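PDB 6R2J: Endoglucanase(Endo-1,4-beta-glucanase)protein from Pseudomonas stutzeri, which probably hydrolyses beta-1,4-glycosidic bonds in cellulose and related glucans, as an endoglucanase. Local coordinates for residues W3-N6 with G10-L13; Y46-G51 with A88-K93; E117-V122 with G150-A155; Y139-E144 with Q157-A162. All blocks are in the same frame, centred on the assembly; numbering follows the deposited sequence.

Contact 1 (W3-N6 with G10-L13)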
loop_
_atom_site.group_PDB
_atom_site.type_symbol
_atom_site.label_atom_id
_atom_site.label_comp_id
_atom_site.label_asym_id
_atom_site.label_seq_id
_atom_site.Cartn_x
_atom_site.Cartn_y
_atom_site.Cartn_z
ATOM N N TRP A 3 4.613 14.489 3.541
ATOM C CA TRP A 3 5.317 13.265 3.219
ATOM C C TRP A 3 6.605 13.181 4.033
ATOM O O TRP A 3 7.289 14.194 4.217
ATOM C CB TRP A 3 5.648 13.230 1.729
ATOM C CG TRP A 3 5.839 11.850 1.257
ATOM C CD1 TRP A 3 7.017 11.165 1.168
ATOM C CD2 TRP A 3 4.816 10.953 0.834
ATOM N NE1 TRP A 3 6.784 9.887 0.747
ATOM C CE2 TRP A 3 5.444 9.730 0.510
ATOM C CE3 TRP A 3 3.424 11.063 0.692
ATOM C CZ2 TRP A 3 4.737 8.624 0.035
ATOM C CZ3 TRP A 3 2.720 9.959 0.205
ATOM C CH2 TRP A 3 3.388 8.754 -0.117
ATOM N N PRO A 4 6.958 12.001 4.537
ATOM C CA PRO A 4 8.198 11.887 5.326
ATOM C C PRO A 4 9.401 12.274 4.478
ATOM O O PRO A 4 9.403 12.102 3.254
ATOM C CB PRO A 4 8.243 10.408 5.741
ATOM C CG PRO A 4 7.278 9.709 4.804
ATOM C CD PRO A 4 6.235 10.719 4.388
ATOM N N VAL A 5 10.400 12.857 5.138
ATOM C CA VAL A 5 11.596 13.367 4.478
ATOM C C VAL A 5 12.794 12.556 4.955
ATOM O O VAL A 5 12.793 12.000 6.053
ATOM C CB VAL A 5 11.828 14.876 4.719
ATOM C CG1 VAL A 5 10.697 15.705 4.161
ATOM C CG2 VAL A 5 12.016 15.114 6.193
ATOM N N ASN A 6 13.808 12.466 4.099
ATOM C CA ASN A 6 15.074 11.853 4.459
ATOM C C ASN A 6 15.951 12.865 5.191
ATOM O O ASN A 6 15.835 14.074 4.998
ATOM C CB ASN A 6 15.813 11.374 3.210
ATOM C CG ASN A 6 15.153 10.212 2.552
ATOM O OD1 ASN A 6 14.286 9.543 3.114
ATOM N ND2 ASN A 6 15.561 9.967 1.337
ATOM N N GLY A 10 15.762 15.354 0.359
ATOM C CA GLY A 10 14.860 14.529 -0.419
ATOM C C GLY A 10 13.689 14.002 0.400
ATOM O O GLY A 10 13.488 14.355 1.590
ATOM N N LEU A 11 12.898 13.136 -0.248
ATOM C CA LEU A 11 11.739 12.532 0.395
ATOM C C LEU A 11 11.986 11.058 0.694
ATOM O O LEU A 11 12.796 10.409 0.030
ATOM C CB LEU A 11 10.491 12.666 -0.471
ATOM C CG LEU A 11 10.151 14.091 -0.903
ATOM C CD1 LEU A 11 8.862 14.057 -1.737
ATOM C CD2 LEU A 11 9.993 14.999 0.285
ATOM N N ALA A 12 11.299 10.550 1.733
ATOM C CA ALA A 12 11.253 9.108 2.019
ATOM C C ALA A 12 10.266 8.503 1.030
ATOM O O ALA A 12 9.070 8.412 1.302
ATOM C CB ALA A 12 10.839 8.810 3.454
ATOM N N LEU A 13 10.777 8.101 -0.147
ATOM C CA LEU A 13 9.938 7.613 -1.228
ATOM C C LEU A 13 9.710 6.113 -1.139
ATOM O O LEU A 13 8.599 5.645 -1.407
ATOM C CB LEU A 13 10.593 7.912 -2.577
ATOM C CG LEU A 13 10.667 9.347 -3.093
ATOM C CD1 LEU A 13 11.356 9.313 -4.490
ATOM C CD2 LEU A 13 9.289 10.025 -3.206
#
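Val5 and Leu11 form a single beta bridge, their CA atoms 4.2 Å apart, and the two segments run 118° apart end to end. Two backbone bonds frame the bridge: Ala12 N to Pro4 O at 2.9 Å and Asn6 N to Gly10 O at 3.2 Å. Trp3 adds a third bond from its side chain. With CG anti to the backbone N (chi1 -157°), the indole turns back toward Ala12, and NE1 reaches Ala12 O at 2.8 Å. This oxygen lies near the ring plane, whereas NE1 approaches it from above the carbonyl plane. Ala12 is the centre of an inverse gamma turn, which swings the chain round beside the indole. Apolar contacts fill in between: Pro4 CB rests 3.8 Å from Ala12 CB, and the Val5 CG1 branch meets Leu11 CD2 at 4.0 Å. The Asn6 amide lies alongside, its OD1 3.3 Å from Ala12 CA, but its ND2 turns to a weak bond with Leu314 O, while Leu11 O is taken by Asn316 ND2. Trp3 and Pro4 also pack on Leu137 of strand 136-140, which places the contact at the end of the barrel where strands 14-18 and 136-140 begin. The chemistry implies a loop held by a few directed bonds, with the indole N-H of buried Trp3 satisfied by a backbone carbonyl.

Contact 2 (Y46-G51 with A88-K93)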
loop_
_atom_site.group_PDB
_atom_site.type_symbol
_atom_site.label_atom_id
_atom_site.label_comp_id
_atom_site.label_asym_id
_atom_site.label_seq_id
_atom_site.Cartn_x
_atom_site.Cartn_y
_atom_site.Cartn_z
ATOM N N TYR A 46 14.204 -1.674 13.122
ATOM C CA TYR A 46 15.021 -2.217 12.045
ATOM C C TYR A 46 14.884 -1.378 10.776
ATOM O O TYR A 46 15.883 -0.970 10.181
ATOM C CB TYR A 46 14.663 -3.675 11.756
ATOM C CG TYR A 46 15.438 -4.192 10.560
ATOM C CD1 TYR A 46 16.779 -4.479 10.659
ATOM C CD2 TYR A 46 14.826 -4.348 9.322
ATOM C CE1 TYR A 46 17.491 -4.916 9.543
ATOM C CE2 TYR A 46 15.502 -4.783 8.224
ATOM C CZ TYR A 46 16.837 -5.064 8.324
ATOM O OH TYR A 46 17.527 -5.494 7.210
ATOM N N TYR A 47 13.659 -1.126 10.321
ATOM C CA TYR A 47 13.515 -0.453 9.028
ATOM C C TYR A 47 13.948 0.997 9.118
ATOM O O TYR A 47 14.596 1.510 8.211
ATOM C CB TYR A 47 12.104 -0.638 8.471
ATOM C CG TYR A 47 11.883 -2.083 8.091
ATOM C CD1 TYR A 47 12.402 -2.612 6.891
ATOM C CD2 TYR A 47 11.225 -2.935 8.950
ATOM C CE1 TYR A 47 12.234 -3.957 6.555
ATOM C CE2 TYR A 47 11.036 -4.266 8.641
ATOM C CZ TYR A 47 11.522 -4.787 7.443
ATOM O OH TYR A 47 11.300 -6.121 7.162
ATOM N N ALA A 48 13.658 1.660 10.234
ATOM C CA ALA A 48 14.241 2.983 10.461
ATOM C C ALA A 48 15.762 2.931 10.384
ATOM O O ALA A 48 16.402 3.814 9.793
ATOM C CB ALA A 48 13.832 3.505 11.838
ATOM N N ASP A 49 16.368 1.910 10.992
ATOM C CA ASP A 49 17.827 1.826 10.967
ATOM C C ASP A 49 18.354 1.714 9.539
ATOM O O ASP A 49 19.480 2.132 9.248
ATOM C CB ASP A 49 18.302 0.636 11.809
ATOM C CG ASP A 49 18.300 0.927 13.301
ATOM O OD1 ASP A 49 17.996 2.072 13.714
ATOM O OD2 ASP A 49 18.599 -0.007 14.069
ATOM N N GLN A 50 17.563 1.145 8.643
ATOM C CA GLN A 50 17.914 1.016 7.239
ATOM C C GLN A 50 17.582 2.263 6.429
ATOM O O GLN A 50 17.754 2.246 5.207
ATOM C CB GLN A 50 17.183 -0.196 6.656
ATOM C CG GLN A 50 17.401 -1.494 7.427
ATOM C CD GLN A 50 18.862 -2.032 7.360
ATOM O OE1 GLN A 50 19.523 -1.981 6.307
ATOM N NE2 GLN A 50 19.348 -2.570 8.486
ATOM N N GLY A 51 17.144 3.349 7.073
ATOM C CA GLY A 51 16.816 4.573 6.371
ATOM C C GLY A 51 15.424 4.646 5.798
ATOM O O GLY A 51 15.166 5.491 4.926
ATOM N N ALA A 88 5.665 6.281 14.501
ATOM C CA ALA A 88 5.968 7.705 14.666
ATOM C C ALA A 88 7.141 7.929 15.622
ATOM O O ALA A 88 7.951 8.855 15.434
ATOM C CB ALA A 88 4.733 8.447 15.188
ATOM N N GLN A 89 7.229 7.110 16.673
ATOM C CA GLN A 89 8.370 7.219 17.565
ATOM C C GLN A 89 9.674 6.989 16.819
ATOM O O GLN A 89 10.720 7.525 17.220
ATOM C CB GLN A 89 8.269 6.201 18.693
ATOM C CG GLN A 89 7.213 6.491 19.727
ATOM C CD GLN A 89 7.070 5.369 20.746
ATOM O OE1 GLN A 89 5.999 5.179 21.228
ATOM N NE2 GLN A 89 8.133 4.628 21.053
ATOM N N ASN A 90 9.642 6.173 15.766
ATOM C CA ASN A 90 10.811 5.864 14.968
ATOM C C ASN A 90 10.900 6.716 13.720
ATOM O O ASN A 90 11.543 6.304 12.750
ATOM C CB ASN A 90 10.811 4.395 14.588
ATOM C CG ASN A 90 11.254 3.507 15.729
ATOM O OD1 ASN A 90 12.468 3.414 16.062
ATOM N ND2 ASN A 90 10.273 2.833 16.354
ATOM N N GLY A 91 10.274 7.891 13.724
ATOM C CA GLY A 91 10.388 8.805 12.602
ATOM C C GLY A 91 9.771 8.334 11.316
ATOM O O GLY A 91 10.156 8.831 10.255
ATOM N N GLN A 92 8.798 7.420 11.387
ATOM C CA GLN A 92 8.106 6.868 10.225
ATOM C C GLN A 92 6.649 7.348 10.158
ATOM O O GLN A 92 6.038 7.737 11.159
ATOM C CB GLN A 92 8.132 5.324 10.245
ATOM C CG GLN A 92 9.502 4.714 10.051
ATOM C CD GLN A 92 9.691 3.361 10.709
ATOM O OE1 GLN A 92 9.008 2.985 11.663
ATOM N NE2 GLN A 92 10.641 2.622 10.197
ATOM N N LYS A 93 6.076 7.278 8.955
ATOM C CA LYS A 93 4.663 7.573 8.746
ATOM C C LYS A 93 4.034 6.422 7.968
ATOM O O LYS A 93 4.672 5.793 7.117
ATOM C CB LYS A 93 4.457 8.928 8.071
ATOM C CG LYS A 93 5.053 10.091 8.893
ATOM C CD LYS A 93 4.705 11.456 8.298
ATOM C CE LYS A 93 5.392 12.578 9.070
ATOM N NZ LYS A 93 5.237 13.942 8.463
#
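Gln92 reaches across to Ala48 and the backbone of Tyr47, and its course can be traced atom by atom. CB points toward helix 41-49 from the turn that follows helix 74-89. CG stands anti to the carbonyl carbon (chi1 -68°), and beyond it the chain is extended, carrying the amide to the flank of the other helix. Of the two amide atoms, OE1 stays near its own segment, 3.7 Å from Asn90 CB. NE2 makes the crossing: it lies 3.7 Å from Ala48 CB and 4.0 Å from Tyr47 CB. Its 3.2 Å approach to Ala48 N joins two donors and is not a bond; the amide instead gives a hydrogen bond to Ile52 O and a weak one to Phe44 O. Beside this, Ala48 CB meets Asn90 O at 3.7 Å and Asn90 CB at 4.2 Å, while Asn90 ND2 turns back to Leu86 O of its own helix. Both helices end here in Schellman motifs, with Gly51 and Gly91 as the C-prime residues at positive phi, so the contact joins the closing turns of two helices that wrap the TIM barrel. No hydrogen bond crosses between the two segments. The chemistry therefore implies a light van der Waals contact, in which the polar end of Gln92 is positioned by carbonyls of the first helix and the turn after it.

Contact 3 (E117-V122 with G150-A155)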
loop_
_atom_site.group_PDB
_atom_site.type_symbol
_atom_site.label_atom_id
_atom_site.label_comp_id
_atom_site.label_asym_id
_atom_site.label_seq_id
_atom_site.Cartn_x
_atom_site.Cartn_y
_atom_site.Cartn_z
ATOM N N GLU A 117 -22.979 3.189 1.770
ATOM C CA GLU A 117 -23.065 3.881 3.056
ATOM C C GLU A 117 -22.349 3.121 4.170
ATOM O O GLU A 117 -21.901 3.733 5.144
ATOM C CB GLU A 117 -24.547 4.119 3.405
ATOM C CG GLU A 117 -24.828 5.016 4.635
ATOM C CD GLU A 117 -23.742 6.091 4.907
ATOM O OE1 GLU A 117 -23.189 6.137 6.036
ATOM O OE2 GLU A 117 -23.454 6.898 3.989
ATOM N N ALA A 118 -22.277 1.794 4.085
ATOM C CA ALA A 118 -21.596 1.025 5.120
ATOM C C ALA A 118 -20.084 1.226 5.055
ATOM O O ALA A 118 -19.406 1.281 6.086
ATOM C CB ALA A 118 -21.972 -0.444 4.957
ATOM N N TYR A 119 -19.553 1.301 3.844
ATOM C CA TYR A 119 -18.145 1.594 3.609
ATOM C C TYR A 119 -17.798 3.023 4.012
ATOM O O TYR A 119 -16.827 3.252 4.733
ATOM C CB TYR A 119 -17.915 1.331 2.128
ATOM C CG TYR A 119 -16.540 1.424 1.625
ATOM C CD1 TYR A 119 -15.499 0.762 2.252
ATOM C CD2 TYR A 119 -16.271 2.149 0.489
ATOM C CE1 TYR A 119 -14.210 0.853 1.774
ATOM C CE2 TYR A 119 -14.979 2.248 -0.000
ATOM C CZ TYR A 119 -13.942 1.596 0.645
ATOM O OH TYR A 119 -12.647 1.703 0.137
ATOM N N ALA A 120 -18.576 4.008 3.545
ATOM C CA ALA A 120 -18.368 5.385 3.979
ATOM C C ALA A 120 -18.319 5.515 5.506
ATOM O O ALA A 120 -17.444 6.203 6.047
ATOM C CB ALA A 120 -19.465 6.263 3.390
ATOM N N SER A 121 -19.257 4.873 6.219
ATOM C CA SER A 121 -19.323 5.031 7.675
ATOM C C SER A 121 -18.076 4.470 8.345
ATOM O O SER A 121 -17.497 5.107 9.231
ATOM C CB SER A 121 -20.569 4.347 8.244
ATOM O OG SER A 121 -20.451 4.202 9.645
ATOM N N VAL A 122 -17.647 3.270 7.928
ATOM C CA VAL A 122 -16.487 2.651 8.552
ATOM C C VAL A 122 -15.269 3.540 8.363
ATOM O O VAL A 122 -14.457 3.688 9.274
ATOM C CB VAL A 122 -16.287 1.171 8.138
ATOM C CG1 VAL A 122 -15.742 1.030 6.757
ATOM C CG2 VAL A 122 -15.413 0.501 9.198
ATOM N N GLY A 150 -18.478 -2.671 -11.909
ATOM C CA GLY A 150 -18.738 -1.254 -12.025
ATOM C C GLY A 150 -18.945 -0.559 -10.711
ATOM O O GLY A 150 -19.318 0.611 -10.718
ATOM N N LEU A 151 -18.718 -1.239 -9.589
ATOM C CA LEU A 151 -19.064 -0.688 -8.295
ATOM C C LEU A 151 -17.911 0.040 -7.634
ATOM O O LEU A 151 -18.163 0.864 -6.748
ATOM C CB LEU A 151 -19.518 -1.784 -7.333
ATOM C CG LEU A 151 -20.817 -2.474 -7.696
ATOM C CD1 LEU A 151 -21.050 -3.611 -6.754
ATOM C CD2 LEU A 151 -21.945 -1.461 -7.667
ATOM N N TRP A 152 -16.657 -0.241 -8.022
ATOM C CA TRP A 152 -15.534 0.351 -7.295
ATOM C C TRP A 152 -15.517 1.895 -7.341
ATOM O O TRP A 152 -15.297 2.524 -6.288
ATOM C CB TRP A 152 -14.208 -0.320 -7.695
ATOM C CG TRP A 152 -13.026 0.451 -7.131
ATOM C CD1 TRP A 152 -11.998 1.003 -7.830
ATOM C CD2 TRP A 152 -12.802 0.823 -5.748
ATOM N NE1 TRP A 152 -11.131 1.660 -6.976
ATOM C CE2 TRP A 152 -11.604 1.557 -5.697
ATOM C CE3 TRP A 152 -13.462 0.564 -4.556
ATOM C CZ2 TRP A 152 -11.092 2.065 -4.509
ATOM C CZ3 TRP A 152 -12.947 1.075 -3.385
ATOM C CH2 TRP A 152 -11.780 1.816 -3.373
ATOM N N PRO A 153 -15.709 2.567 -8.495
ATOM C CA PRO A 153 -15.556 4.037 -8.501
ATOM C C PRO A 153 -16.521 4.772 -7.569
ATOM O O PRO A 153 -16.125 5.718 -6.876
ATOM C CB PRO A 153 -15.760 4.392 -9.980
ATOM C CG PRO A 153 -15.256 3.139 -10.731
ATOM C CD PRO A 153 -15.748 1.998 -9.859
ATOM N N GLY A 154 -17.787 4.350 -7.521
ATOM C CA GLY A 154 -18.723 4.932 -6.579
ATOM C C GLY A 154 -18.366 4.678 -5.126
ATOM O O GLY A 154 -18.643 5.515 -4.259
ATOM N N ALA A 155 -17.820 3.497 -4.831
ATOM C CA ALA A 155 -17.435 3.176 -3.457
ATOM C C ALA A 155 -16.278 4.051 -3.014
ATOM O O ALA A 155 -16.270 4.548 -1.882
ATOM C CB ALA A 155 -17.033 1.704 -3.352
#
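Tyr119 and Ala155 mark the closest approach of two helical backbones, with CA atoms 7.3 Å apart, one on helix 116-130 and the other in the first turns of helix 152-166. Tyr119 carries the contact across this close approach. A first torsion of -174°, which sets CG opposite the backbone N, extends its ring toward the second helix. The ring edge meets the Ala155 carbonyl: CE2 lies 3.2 Å from Ala155 O, near the ring plane, whereas Ala155 CB, 3.9 Å from CD2, sits off that plane. Further out, the phenol oxygen comes to the rim of the Trp152 indole in its plane, at 3.6 Å from both CZ3 and CH2. The two rings are not stacked; their carbons come near only where Tyr119 CE2 passes Trp152 CZ3 at 4.1 Å. Partners beyond the two segments anchor the polar ends: Tyr119 OH hydrogen-bonds to Ile141 O, just past strand 136-140, and Trp152 NE1 to Glu175 O, at the end of strand 171-175. Trp123, one turn along the helix from Tyr119, meets the Tyr119 ring with the planes at about 80°. These helices are neighbours in the outer layer of the TIM barrel, and the Trp152 side chain is about 11 Å from a bound glucose. No hydrogen bond links the segments, so the chemistry implies close packing of a phenol oxygen on an indole rim and of a ring edge on a backbone carbonyl, with both rings fixed by their bonds to carbonyls at the ends of barrel strands.

Contact 4 (Y139-E144 with Q157-A162). With BGC (beta-D-glucopyranose), chain E.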
loop_
_atom_site.group_PDB
_atom_site.type_symbol
_atom_site.label_atom_id
_atom_site.label_comp_id
_atom_site.label_asym_id
_atom_site.label_seq_id
_atom_site.Cartn_x
_atom_site.Cartn_y
_atom_site.Cartn_z
ATOM N N TYR A 139 -4.642 7.172 4.202
ATOM C CA TYR A 139 -5.591 6.061 4.157
ATOM C C TYR A 139 -5.625 5.478 2.748
ATOM O O TYR A 139 -6.116 6.120 1.811
ATOM C CB TYR A 139 -7.022 6.472 4.547
ATOM C CG TYR A 139 -7.179 6.985 5.948
ATOM C CD1 TYR A 139 -6.622 6.288 7.019
ATOM C CD2 TYR A 139 -7.880 8.148 6.202
ATOM C CE1 TYR A 139 -6.748 6.730 8.279
ATOM C CE2 TYR A 139 -8.016 8.620 7.500
ATOM C CZ TYR A 139 -7.441 7.899 8.536
ATOM O OH TYR A 139 -7.541 8.331 9.847
ATOM N N ASP A 140 -5.159 4.244 2.615
ATOM C CA ASP A 140 -5.305 3.455 1.395
ATOM C C ASP A 140 -6.645 2.751 1.583
ATOM O O ASP A 140 -6.752 1.706 2.225
ATOM C CB ASP A 140 -4.093 2.539 1.281
ATOM C CG ASP A 140 -4.011 1.816 -0.042
ATOM O OD1 ASP A 140 -5.047 1.717 -0.761
ATOM O OD2 ASP A 140 -2.888 1.314 -0.326
ATOM N N ILE A 141 -7.699 3.403 1.080
ATOM C CA ILE A 141 -9.054 2.998 1.425
ATOM C C ILE A 141 -9.442 1.626 0.877
ATOM O O ILE A 141 -10.389 1.015 1.378
ATOM C CB ILE A 141 -10.068 4.085 1.008
ATOM C CG1 ILE A 141 -10.061 4.342 -0.496
ATOM C CG2 ILE A 141 -9.778 5.406 1.701
ATOM C CD1 ILE A 141 -11.221 5.182 -0.994
ATOM N N MET A 142 -8.734 1.094 -0.115
ATOM C CA MET A 142 -9.026 -0.269 -0.550
ATOM C C MET A 142 -7.848 -0.839 -1.322
ATOM O O MET A 142 -7.403 -0.230 -2.285
ATOM C CB MET A 142 -10.263 -0.305 -1.461
ATOM C CG MET A 142 -10.730 -1.690 -1.893
ATOM S SD MET A 142 -11.069 -2.738 -0.472
ATOM C CE MET A 142 -12.222 -1.738 0.458
ATOM N N ASN A 143 -7.438 -2.045 -0.959
ATOM C CA ASN A 143 -6.450 -2.815 -1.700
ATOM C C ASN A 143 -7.079 -3.613 -2.852
ATOM O O ASN A 143 -8.058 -4.360 -2.676
ATOM C CB ASN A 143 -5.712 -3.755 -0.727
ATOM C CG ASN A 143 -4.668 -4.650 -1.413
ATOM O OD1 ASN A 143 -3.608 -4.169 -1.771
ATOM N ND2 ASN A 143 -4.974 -5.945 -1.590
ATOM N N GLU A 144 -6.500 -3.441 -4.034
ATOM C CA GLU A 144 -6.737 -4.307 -5.187
ATOM C C GLU A 144 -8.214 -4.641 -5.474
ATOM O O GLU A 144 -8.585 -5.818 -5.517
ATOM C CB GLU A 144 -5.880 -5.553 -5.133
ATOM C CG GLU A 144 -4.368 -5.213 -5.233
ATOM C CD GLU A 144 -3.432 -6.429 -5.305
ATOM O OE1 GLU A 144 -3.895 -7.590 -5.248
ATOM O OE2 GLU A 144 -2.195 -6.191 -5.382
ATOM N N GLN A 157 -15.494 7.097 -4.096
ATOM C CA GLN A 157 -15.981 8.443 -3.807
ATOM C C GLN A 157 -16.806 8.510 -2.515
ATOM O O GLN A 157 -16.765 9.528 -1.802
ATOM C CB GLN A 157 -16.763 8.966 -5.002
ATOM C CG GLN A 157 -17.074 10.434 -4.942
ATOM C CD GLN A 157 -15.844 11.278 -5.177
ATOM O OE1 GLN A 157 -15.248 11.238 -6.241
ATOM N NE2 GLN A 157 -15.452 12.038 -4.179
ATOM N N ALA A 158 -17.581 7.470 -2.207
ATOM C CA ALA A 158 -18.345 7.473 -0.964
ATOM C C ALA A 158 -17.414 7.536 0.239
ATOM O O ALA A 158 -17.646 8.319 1.164
ATOM C CB ALA A 158 -19.278 6.262 -0.914
ATOM N N ALA A 159 -16.325 6.758 0.221
ATOM C CA ALA A 159 -15.386 6.766 1.341
ATOM C C ALA A 159 -14.638 8.089 1.424
ATOM O O ALA A 159 -14.411 8.609 2.521
ATOM C CB ALA A 159 -14.405 5.600 1.216
ATOM N N VAL A 160 -14.231 8.646 0.276
ATOM C CA VAL A 160 -13.503 9.913 0.286
ATOM C C VAL A 160 -14.379 11.034 0.849
ATOM O O VAL A 160 -13.969 11.785 1.748
ATOM C CB VAL A 160 -12.974 10.267 -1.121
ATOM C CG1 VAL A 160 -12.508 11.725 -1.114
ATOM C CG2 VAL A 160 -11.884 9.310 -1.564
ATOM N N ASP A 161 -15.606 11.156 0.337
ATOM C CA ASP A 161 -16.511 12.178 0.857
ATOM C C ASP A 161 -16.616 12.064 2.367
ATOM O O ASP A 161 -16.468 13.053 3.092
ATOM C CB ASP A 161 -17.888 12.049 0.198
ATOM C CG ASP A 161 -17.859 12.381 -1.285
ATOM O OD1 ASP A 161 -16.885 13.012 -1.741
ATOM O OD2 ASP A 161 -18.810 12.017 -2.002
ATOM N N ALA A 162 -16.825 10.843 2.857
ATOM C CA ALA A 162 -17.012 10.610 4.287
ATOM C C ALA A 162 -15.763 10.968 5.080
ATOM O O ALA A 162 -15.845 11.620 6.132
ATOM C CB ALA A 162 -17.397 9.151 4.534
HETATM C C2 BGC E . -2.558 -7.853 -11.152
HETATM C C3 BGC E . -2.222 -6.469 -10.696
HETATM C C4 BGC E . -1.838 -6.649 -9.264
HETATM C C5 BGC E . -1.168 -7.931 -8.882
HETATM C C6 BGC E . -0.871 -7.741 -7.425
HETATM C C1 BGC E . -1.981 -9.184 -10.606
HETATM O O2 BGC E . -2.655 -7.754 -12.631
HETATM O O3 BGC E . -3.325 -5.562 -10.811
HETATM O O4 BGC E . -1.152 -5.428 -9.106
HETATM O O5 BGC E . -2.150 -9.045 -9.136
HETATM O O6 BGC E . -0.663 -9.060 -6.854
#
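Ile141 packs on Ala159 and Val160 within a beta-alpha-beta unit of the TIM barrel, the crossover in which strand 136-140 leads through helix 152-166 to strand 171-175. Apolar packing is all that joins the two segments. CG1 of Ile141 is held between its backbone N and carbonyl carbon (chi1 61°), and an extended second torsion sends CD1 out to the helix, where it meets Ala159 CB at 3.9 Å and, less closely, Val160 CG2 at 4.2 Å. The nearest CA atoms, those of Ile141 and Ala159, are 7.4 Å apart, a spacing consistent with the small alanine facing the strand. Ile172 and Ile174 of strand 171-175 extend this buried apolar layer around Ile141.

Polar bonds leave the first segment for the rest of the barrel. Ile141 O, which also receives the Tyr119 hydroxyl, is bonded by Trp123 NE1, and Asp140 OD2 forms a salt bridge with Arg56. Further along, the chain leads into the glycan pocket. There the Glu144 carboxylate lies beside C6 of a bound glucose, in an approach that is doubtfully short, while OE2 is hydrogen-bonded to His206 ND1 and to a Tris molecule, probably from the crystallisation liquor.

On the helix a side-chain bond spans one turn: Gln157 NE2 reaches Asp161 OD1 at 3.0 Å, with an N-H...O angle of 152°, the oxygen lying near the amide plane but being met from above the carboxylate plane.

Contacts 1, 3 and 4 are buried, whereas contact 2 is only partly so. Contacts 3 and 4 share helix 152-166, have centres 7 Å apart and touch directly: Trp152 CH2 lies 3.2 Å from Met142 CB. Contacts 1 and 2 meet more loosely, Pro4 CD being 4.3 Å from Lys93 CD, and lie on the opposite side of the chain's centre from contact 3, about 31 and 33 Å away between centres. Chemistry follows position: cross-segment hydrogen bonds occur only in contact 1, among loops, while the three contacts that involve helices rely on packing. Of the four, contact 4 alone includes a residue of the glycan pocket.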